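Local structure of TRAP-type transporter, periplasmic component (Cupriavidus necator, 4P8B) at residues I99-Q104 with P243-V248; S134-L139 with L147-N152. The protein binds (S)-2-acetolactate and probably serves as the periplasmic solute-binding component that delivers it to a TRAP-type membrane transporter. All coordinates share one frame; numbering follows the deposited sequence.

Overall arrangement
Contacts 1 and 2 lie on neighbouring antiparallel strands of the mixed five-stranded sheet, their centres about 8 Å apart. Contact 1 brings residues 99-104, on and after the short helix that follows the central strand 93-97, onto strand 241-249, and it reaches the ligand through Asn100. Contact 2 packs helix 130-141 against the outer strand 144-154, with its centre about 12 Å from that of the chain, against about 8 Å for contact 1. Backbone atoms join the two: Leu244 O lies 2.8 Å from Gly150 N, probably a hydrogen bond. Both are largely buried, but chemistry follows place: a buried indole on aliphatic groups in contact 1, an aromatic stack of partly exposed rings in contact 2.

Contact 1: residues I99-Q104 with P243-V248; sequences INWSPQ and PLIFVV. With X2X ((2S)-2-hydroxy-2-methyl-3-oxobutanoic acid), chain D.
Beside the acetolactate pocket of this periplasmic binding protein, the short helical turn that follows strand 93-97 is packed onto strand 241-249 through Trp101, whose indole lies against Ile245 and Val247. The outer end of its six-membered ring does the touching. CH2 of Trp101 comes 3.5 Å from CG1 of Val247, and CG2 of the same valine is equally near, so both methyls press on that ring corner from one side of the plane, CG1 leaning toward CZ3 and CG2 toward CZ2. CZ3 of Trp101 meets the branched CB of Ile245 at 3.9 Å, and CH2 also lies 3.7 Å from the backbone Ile245 O. Val247 CG1 and Ile245 O both approach the indole obliquely. Trp101 and Val247 extend toward each other from opposing sides, which lets the indole bridge two backbones whose nearest CA atoms, those of Trp101 and Ile245, are 10.1 Å apart. With CG anti to its carbonyl carbon (chi1 -60°), the tryptophan projects the ring from the turn toward the strand, while NE1 is held by a hydrogen bond to Glu82. Ile86 of helix 82-88 touches both Trp101 and Val247.

The strand order 2-1-3-5-4 is consistent with the class II periplasmic-binding-protein fold, and here the turn after strand 93-97 brings Asn100 to the ligand in the cleft. Its side chain turns to acetolactate, and ND2 donates to OAC, the ketone oxygen, at 3.0 Å in a nearly straight bond (169°). The other end of the amide, OD1, accepts from Gln79 NE2, which fixes the flip of the group and leaves the amino end facing the ketone. Gln79 also bonds the ligand, while Arg155, Arg176 and Asn216 supply further hydrogen bonds to it.

Contact 2: residues S134-L139 with L147-N152; sequences SIFATL and LAWGEN
Phe136 of helix 130-141 lays its ring over one face of the Trp149 indole in an offset stack, centroids of the phenyl and the five-membered ring 4.4 Å apart and planes 15° from parallel. The two side chains run past each other in opposite directions, and the overlap pairs the outer CE1 and CZ of the phenyl with NE1, CE2 and CZ2 of the indole. CE1 of Phe136 sits 3.1 Å above the indole plane, displaced toward its rim, and lies 3.3 Å from CE2 of Trp149. The neighbouring CZ of Phe136 is 3.4 Å from Trp149 NE1, so this ring nitrogen too is covered by the phenyl. A chi1 of -89°, rotated well past the usual -60°, brings the Phe136 ring over the indole. Trp149 leaves its strand with CG beside the backbone N, and the indole stands across the CA-CB-CG plane; the end of the side chain thereby swings nearer the helix than its root.

Helix 130-141 leads through a short turn into strand 144-154, an outermost strand of the five-stranded sheet, and packs back against it: the short segments run at 127° to one another, with axes 10.8 Å apart. Ile245 of the adjacent strand touches both stacked rings. The edge of the phenyl meets the strand backbone, where Ala148 O lies near the ring plane, 3.9 Å from CZ of Phe136; this oxygen pairs with the backbone of Phe246. Ala148 N is buried here without a hydrogen-bonding partner. Beside the stack, CG2 of Ile135 meets Trp149 CH2 obliquely at 4.2 Å, and Leu108 and Phe111 pack on the same isoleucine.

Contact 1: residues I99-Q104 with P243-V248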
ATOM      1  N   ILE A  99      -1.396  -4.320  -2.129  1.00  7.89           N
ATOM      2  CA  ILE A  99      -2.804  -4.431  -2.433  1.00  8.24           C
ATOM      3  C   ILE A  99      -3.018  -4.697  -3.930  1.00  7.06           C
ATOM      4  O   ILE A  99      -3.819  -5.538  -4.333  1.00  9.80           O
ATOM      5  CB  ILE A  99      -3.555  -3.156  -2.013  1.00  8.48           C
ATOM      6  CG1 ILE A  99      -3.599  -3.066  -0.489  1.00  8.05           C
ATOM      7  CG2 ILE A  99      -4.978  -3.180  -2.585  1.00 10.27           C
ATOM      8  CD1 ILE A  99      -4.155  -1.750   0.014  1.00  8.02           C
ATOM      9  N   ASN A 100      -2.274  -3.986  -4.762  1.00  8.80           N
ATOM     10  CA  ASN A 100      -2.522  -4.021  -6.196  1.00  8.72           C
ATOM     11  C   ASN A 100      -2.099  -5.324  -6.839  1.00  9.65           C
ATOM     12  O   ASN A 100      -2.647  -5.706  -7.874  1.00 11.16           O
ATOM     13  CB  ASN A 100      -1.810  -2.862  -6.871  1.00  8.86           C
ATOM     14  CG  ASN A 100      -2.392  -1.529  -6.479  1.00  8.16           C
ATOM     15  OD1 ASN A 100      -3.572  -1.427  -6.107  1.00 10.03           O
ATOM     16  ND2 ASN A 100      -1.557  -0.511  -6.459  1.00  8.47           N
ATOM     17  N   TRP A 101      -1.163  -6.017  -6.203  1.00 10.13           N
ATOM     18  CA  TRP A 101      -0.649  -7.282  -6.729  1.00 10.19           C
ATOM     19  C   TRP A 101      -1.313  -8.499  -6.077  1.00 10.51           C
ATOM     20  O   TRP A 101      -1.073  -9.647  -6.465  1.00 12.10           O
ATOM     21  CB  TRP A 101       0.864  -7.371  -6.530  1.00 12.55           C
ATOM     22  CG  TRP A 101       1.676  -6.310  -7.197  1.00 11.40           C
ATOM     23  CD1 TRP A 101       1.273  -5.386  -8.151  1.00 11.33           C
ATOM     24  CD2 TRP A 101       3.050  -6.039  -6.937  1.00 10.55           C
ATOM     25  NE1 TRP A 101       2.336  -4.576  -8.487  1.00 11.28           N
ATOM     26  CE2 TRP A 101       3.439  -4.966  -7.768  1.00 10.68           C
ATOM     27  CE3 TRP A 101       4.004  -6.629  -6.102  1.00 11.93           C
ATOM     28  CZ2 TRP A 101       4.727  -4.453  -7.747  1.00 12.04           C
ATOM     29  CZ3 TRP A 101       5.278  -6.122  -6.089  1.00 11.62           C
ATOM     30  CH2 TRP A 101       5.633  -5.037  -6.912  1.00 12.32           C
ATOM     31  N   SER A 102      -2.127  -8.254  -5.062  1.00 10.63           N
ATOM     32  CA  SER A 102      -2.823  -9.342  -4.394  1.00 11.89           C
ATOM     33  C   SER A 102      -3.675 -10.218  -5.326  1.00 13.75           C
ATOM     34  O   SER A 102      -3.736 -11.414  -5.103  1.00 15.08           O
ATOM     35  CB  SER A 102      -3.695  -8.791  -3.260  1.00 11.34           C
ATOM     36  OG  SER A 102      -2.893  -8.335  -2.194  1.00 12.75           O
ATOM     37  N   PRO A 103      -4.318  -9.644  -6.367  1.00 13.32           N
ATOM     38  CA  PRO A 103      -5.102 -10.545  -7.231  1.00 15.63           C
ATOM     39  C   PRO A 103      -4.273 -11.651  -7.880  1.00 19.76           C
ATOM     40  O   PRO A 103      -4.805 -12.740  -8.117  1.00 22.39           O
ATOM     41  CB  PRO A 103      -5.694  -9.596  -8.287  1.00 17.71           C
ATOM     42  CG  PRO A 103      -5.753  -8.296  -7.601  1.00 16.30           C
ATOM     43  CD  PRO A 103      -4.539  -8.229  -6.725  1.00 14.46           C
ATOM     44  N   GLN A 104      -2.988 -11.397  -8.121  1.00 13.86           N
ATOM     45  CA  GLN A 104      -2.092 -12.376  -8.728  1.00 15.94           C
ATOM     46  C   GLN A 104      -1.253 -13.156  -7.721  1.00 15.62           C
ATOM     47  O   GLN A 104      -0.816 -14.269  -8.020  1.00 17.49           O
ATOM     48  CB  GLN A 104      -1.135 -11.693  -9.701  1.00 15.79           C
ATOM     49  CG  GLN A 104      -1.818 -11.104 -10.922  1.00 16.65           C
ATOM     50  CD  GLN A 104      -2.400  -9.727 -10.657  1.00 15.94           C
ATOM     51  OE1 GLN A 104      -1.934  -9.000  -9.775  1.00 16.95           O
ATOM     52  NE2 GLN A 104      -3.437  -9.367 -11.411  1.00 18.98           N
ATOM     53  N   PRO A 243       2.423  -2.119   2.701  1.00  7.23           N
ATOM     54  CA  PRO A 243       3.807  -1.827   2.341  1.00  7.21           C
ATOM     55  C   PRO A 243       3.937  -1.718   0.848  1.00  8.99           C
ATOM     56  O   PRO A 243       3.024  -2.061   0.099  1.00  8.61           O
ATOM     57  CB  PRO A 243       4.573  -3.009   2.927  1.00 10.12           C
ATOM     58  CG  PRO A 243       3.590  -4.119   3.035  1.00 12.44           C
ATOM     59  CD  PRO A 243       2.216  -3.536   3.053  1.00  7.82           C
ATOM     60  N   LEU A 244       5.101  -1.242   0.427  1.00  7.58           N
ATOM     61  CA  LEU A 244       5.475  -1.230  -0.974  1.00  8.18           C
ATOM     62  C   LEU A 244       6.599  -2.203  -1.190  1.00  9.05           C
ATOM     63  O   LEU A 244       7.362  -2.475  -0.273  1.00  8.76           O
ATOM     64  CB  LEU A 244       5.924   0.171  -1.405  1.00  8.89           C
ATOM     65  CG  LEU A 244       4.969   1.325  -1.152  1.00  9.04           C
ATOM     66  CD1 LEU A 244       5.620   2.655  -1.503  1.00  9.55           C
ATOM     67  CD2 LEU A 244       3.659   1.130  -1.895  1.00  9.22           C
ATOM     68  N   ILE A 245       6.735  -2.695  -2.421  1.00  9.21           N
ATOM     69  CA  ILE A 245       7.854  -3.547  -2.796  1.00 10.64           C
ATOM     70  C   ILE A 245       8.480  -3.006  -4.073  1.00 10.85           C
ATOM     71  O   ILE A 245       7.789  -2.674  -5.045  1.00 10.86           O
ATOM     72  CB  ILE A 245       7.426  -5.018  -3.000  1.00 10.64           C
ATOM     73  CG1 ILE A 245       6.667  -5.518  -1.763  1.00 11.13           C
ATOM     74  CG2 ILE A 245       8.639  -5.897  -3.280  1.00 13.04           C
ATOM     75  CD1 ILE A 245       6.129  -6.939  -1.912  1.00 12.07           C
ATOM     76  N   PHE A 246       9.808  -2.928  -4.031  1.00 11.54           N
ATOM     77  CA  PHE A 246      10.652  -2.529  -5.153  1.00 12.46           C
ATOM     78  C   PHE A 246      10.990  -3.807  -5.926  1.00 13.48           C
ATOM     79  O   PHE A 246      11.574  -4.736  -5.341  1.00 13.91           O
ATOM     80  CB  PHE A 246      11.950  -1.877  -4.630  1.00 12.88           C
ATOM     81  CG  PHE A 246      11.772  -0.538  -3.958  1.00 12.19           C
ATOM     82  CD1 PHE A 246      11.136  -0.431  -2.745  1.00 11.94           C
ATOM     83  CD2 PHE A 246      12.286   0.618  -4.544  1.00 12.75           C
ATOM     84  CE1 PHE A 246      10.990   0.782  -2.144  1.00 12.45           C
ATOM     85  CE2 PHE A 246      12.136   1.836  -3.939  1.00 13.18           C
ATOM     86  CZ  PHE A 246      11.496   1.926  -2.755  1.00 12.92           C
ATOM     87  N   VAL A 247      10.665  -3.876  -7.216  1.00 14.03           N
ATOM     88  CA  VAL A 247      10.850  -5.107  -7.986  1.00 15.10           C
ATOM     89  C   VAL A 247      11.352  -4.835  -9.386  1.00 16.20           C
ATOM     90  O   VAL A 247      11.191  -3.747  -9.926  1.00 16.03           O
ATOM     91  CB  VAL A 247       9.530  -5.907  -8.137  1.00 14.81           C
ATOM     92  CG1 VAL A 247       8.945  -6.271  -6.794  1.00 18.59           C
ATOM     93  CG2 VAL A 247       8.516  -5.128  -8.974  1.00 15.92           C
ATOM     94  N   VAL A 248      11.975  -5.852  -9.970  1.00 17.47           N
ATOM     95  CA  VAL A 248      12.462  -5.799 -11.345  1.00 18.76           C
ATOM     96  C   VAL A 248      11.969  -7.053 -12.044  1.00 19.63           C
ATOM     97  O   VAL A 248      11.986  -8.141 -11.475  1.00 19.86           O
ATOM     98  CB  VAL A 248      14.003  -5.752 -11.383  1.00 19.87           C
ATOM     99  CG1 VAL A 248      14.513  -5.701 -12.834  1.00 21.37           C
ATOM    100  CG2 VAL A 248      14.518  -4.573 -10.626  1.00 19.20           C
TER
HETATM  101  OAD X2X D 403      -5.383   3.072  -5.013  1.00  8.35           O
HETATM  102  CAH X2X D 403      -4.972   3.442  -3.866  1.00  8.33           C
HETATM  103  OAE X2X D 403      -5.783   3.755  -2.945  1.00  8.55           O
HETATM  104  CAI X2X D 403      -3.509   3.500  -3.575  1.00  8.12           C
HETATM  105  CAB X2X D 403      -2.910   4.631  -4.382  1.00  8.73           C
HETATM  106  OAF X2X D 403      -3.268   3.563  -2.198  1.00  8.19           O
HETATM  107  CAG X2X D 403      -2.967   2.183  -4.030  1.00  8.21           C
HETATM  108  OAC X2X D 403      -2.416   2.083  -5.126  1.00  8.25           O
HETATM  109  CAA X2X D 403      -3.124   0.976  -3.169  1.00  8.58           C

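Contact 2: residues S134-L139 with L147-N152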
ATOM      1  N   SER A 134       9.538 -14.925   3.337  1.00 15.79           N
ATOM      2  CA  SER A 134       8.693 -15.908   2.672  1.00 15.61           C
ATOM      3  C   SER A 134       7.990 -15.279   1.470  1.00 15.38           C
ATOM      4  O   SER A 134       7.896 -15.878   0.405  1.00 16.31           O
ATOM      5  CB  SER A 134       7.675 -16.481   3.665  1.00 16.59           C
ATOM      6  OG  SER A 134       6.798 -17.399   3.018  1.00 20.76           O
ATOM      7  N   ILE A 135       7.476 -14.070   1.647  1.00 14.04           N
ATOM      8  CA  ILE A 135       6.795 -13.373   0.556  1.00 15.25           C
ATOM      9  C   ILE A 135       7.760 -13.083  -0.601  1.00 12.47           C
ATOM     10  O   ILE A 135       7.430 -13.317  -1.763  1.00 14.08           O
ATOM     11  CB  ILE A 135       6.109 -12.088   1.056  1.00 13.78           C
ATOM     12  CG1 ILE A 135       4.841 -12.469   1.822  1.00 16.73           C
ATOM     13  CG2 ILE A 135       5.768 -11.180  -0.105  1.00 14.74           C
ATOM     14  CD1 ILE A 135       4.237 -11.370   2.633  1.00 19.58           C
ATOM     15  N   PHE A 136       8.964 -12.629  -0.278  1.00 13.63           N
ATOM     16  CA  PHE A 136       9.970 -12.399  -1.319  1.00 13.54           C
ATOM     17  C   PHE A 136      10.289 -13.671  -2.103  1.00 14.60           C
ATOM     18  O   PHE A 136      10.392 -13.633  -3.325  1.00 15.61           O
ATOM     19  CB  PHE A 136      11.252 -11.792  -0.749  1.00 13.32           C
ATOM     20  CG  PHE A 136      11.253 -10.279  -0.709  1.00 14.58           C
ATOM     21  CD1 PHE A 136      10.082  -9.557  -0.605  1.00 12.97           C
ATOM     22  CD2 PHE A 136      12.461  -9.591  -0.765  1.00 14.81           C
ATOM     23  CE1 PHE A 136      10.106  -8.150  -0.588  1.00 14.90           C
ATOM     24  CE2 PHE A 136      12.483  -8.196  -0.742  1.00 14.76           C
ATOM     25  CZ  PHE A 136      11.316  -7.496  -0.638  1.00 15.21           C
ATOM     26  N   ALA A 137      10.413 -14.804  -1.411  1.00 15.36           N
ATOM     27  CA  ALA A 137      10.676 -16.068  -2.103  1.00 16.53           C
ATOM     28  C   ALA A 137       9.536 -16.413  -3.056  1.00 15.99           C
ATOM     29  O   ALA A 137       9.783 -16.887  -4.177  1.00 19.29           O
ATOM     30  CB  ALA A 137      10.891 -17.197  -1.105  1.00 17.43           C
ATOM     31  N   THR A 138       8.302 -16.161  -2.629  1.00 16.39           N
ATOM     32  CA  THR A 138       7.143 -16.439  -3.456  1.00 18.44           C
ATOM     33  C   THR A 138       7.167 -15.549  -4.702  1.00 18.05           C
ATOM     34  O   THR A 138       6.897 -15.997  -5.823  1.00 19.00           O
ATOM     35  CB  THR A 138       5.843 -16.222  -2.666  1.00 19.96           C
ATOM     36  OG1 THR A 138       5.722 -17.222  -1.637  1.00 20.43           O
ATOM     37  CG2 THR A 138       4.631 -16.301  -3.588  1.00 23.34           C
ATOM     38  N   LEU A 139       7.500 -14.275  -4.521  1.00 16.89           N
ATOM     39  CA  LEU A 139       7.562 -13.358  -5.649  1.00 17.11           C
ATOM     40  C   LEU A 139       8.645 -13.749  -6.654  1.00 18.38           C
ATOM     41  O   LEU A 139       8.422 -13.725  -7.868  1.00 18.49           O
ATOM     42  CB  LEU A 139       7.798 -11.928  -5.149  1.00 15.20           C
ATOM     43  CG  LEU A 139       6.649 -11.281  -4.395  1.00 13.83           C
ATOM     44  CD1 LEU A 139       7.114  -9.967  -3.799  1.00 14.84           C
ATOM     45  CD2 LEU A 139       5.477 -11.074  -5.326  1.00 17.11           C
ATOM     46  N   LEU A 147      13.422  -6.621  -4.311  1.00 13.49           N
ATOM     47  CA  LEU A 147      14.692  -6.073  -3.859  1.00 13.12           C
ATOM     48  C   LEU A 147      14.635  -5.324  -2.527  1.00 12.78           C
ATOM     49  O   LEU A 147      15.639  -5.235  -1.831  1.00 15.36           O
ATOM     50  CB  LEU A 147      15.244  -5.127  -4.917  1.00 14.80           C
ATOM     51  CG  LEU A 147      15.535  -5.770  -6.279  1.00 16.21           C
ATOM     52  CD1 LEU A 147      16.022  -4.711  -7.261  1.00 18.57           C
ATOM     53  CD2 LEU A 147      16.544  -6.924  -6.196  1.00 18.63           C
ATOM     54  N   ALA A 148      13.495  -4.708  -2.215  1.00 11.87           N
ATOM     55  CA  ALA A 148      13.387  -3.916  -1.000  1.00 13.06           C
ATOM     56  C   ALA A 148      11.946  -3.617  -0.685  1.00  9.72           C
ATOM     57  O   ALA A 148      11.066  -3.756  -1.533  1.00 10.07           O
ATOM     58  CB  ALA A 148      14.139  -2.611  -1.156  1.00 12.16           C
ATOM     59  N   TRP A 149      11.729  -3.202   0.559  1.00  9.82           N
ATOM     60  CA  TRP A 149      10.436  -2.761   1.050  1.00  9.07           C
ATOM     61  C   TRP A 149      10.383  -1.255   1.213  1.00  8.52           C
ATOM     62  O   TRP A 149      11.342  -0.618   1.666  1.00  9.81           O
ATOM     63  CB  TRP A 149      10.140  -3.378   2.428  1.00 10.78           C
ATOM     64  CG  TRP A 149      10.016  -4.873   2.458  1.00  8.96           C
ATOM     65  CD1 TRP A 149      11.016  -5.776   2.683  1.00 13.03           C
ATOM     66  CD2 TRP A 149       8.832  -5.634   2.234  1.00  9.73           C
ATOM     67  NE1 TRP A 149      10.517  -7.044   2.611  1.00 11.11           N
ATOM     68  CE2 TRP A 149       9.182  -6.995   2.350  1.00  9.80           C
ATOM     69  CE3 TRP A 149       7.497  -5.295   1.962  1.00  8.70           C
ATOM     70  CZ2 TRP A 149       8.247  -8.021   2.185  1.00 12.16           C
ATOM     71  CZ3 TRP A 149       6.578  -6.313   1.823  1.00  8.96           C
ATOM     72  CH2 TRP A 149       6.961  -7.665   1.924  1.00 11.24           C
ATOM     73  N   GLY A 150       9.225  -0.706   0.865  1.00  8.38           N
ATOM     74  CA  GLY A 150       8.833   0.653   1.216  1.00  9.26           C
ATOM     75  C   GLY A 150       7.517   0.608   1.959  1.00  7.26           C
ATOM     76  O   GLY A 150       7.121  -0.409   2.518  1.00  8.05           O
ATOM     77  N   GLU A 151       6.819   1.736   1.946  1.00  7.90           N
ATOM     78  CA  GLU A 151       5.569   1.866   2.695  1.00  7.39           C
ATOM     79  C   GLU A 151       4.610   2.859   2.084  1.00  7.51           C
ATOM     80  O   GLU A 151       4.989   3.962   1.708  1.00  8.15           O
ATOM     81  CB  GLU A 151       5.885   2.299   4.120  1.00  8.65           C
ATOM     82  CG  GLU A 151       4.669   2.340   5.056  1.00  8.42           C
ATOM     83  CD  GLU A 151       5.096   2.189   6.484  1.00  9.22           C
ATOM     84  OE1 GLU A 151       5.805   1.210   6.747  1.00 10.46           O
ATOM     85  OE2 GLU A 151       4.791   3.064   7.322  1.00 10.74           O
ATOM     86  N   ASN A 152       3.341   2.465   1.993  1.00  7.42           N
ATOM     87  CA  ASN A 152       2.259   3.422   1.754  1.00  6.35           C
ATOM     88  C   ASN A 152       1.773   3.848   3.140  1.00  7.59           C
ATOM     89  O   ASN A 152       1.975   4.998   3.524  1.00  8.29           O
ATOM     90  CB  ASN A 152       1.184   2.787   0.883  1.00  7.03           C
ATOM     91  CG  ASN A 152       0.461   3.800  -0.011  1.00  7.11           C
ATOM     92  OD1 ASN A 152       0.895   4.946  -0.181  1.00  8.13           O
ATOM     93  ND2 ASN A 152      -0.624   3.359  -0.597  1.00  7.92           N
TER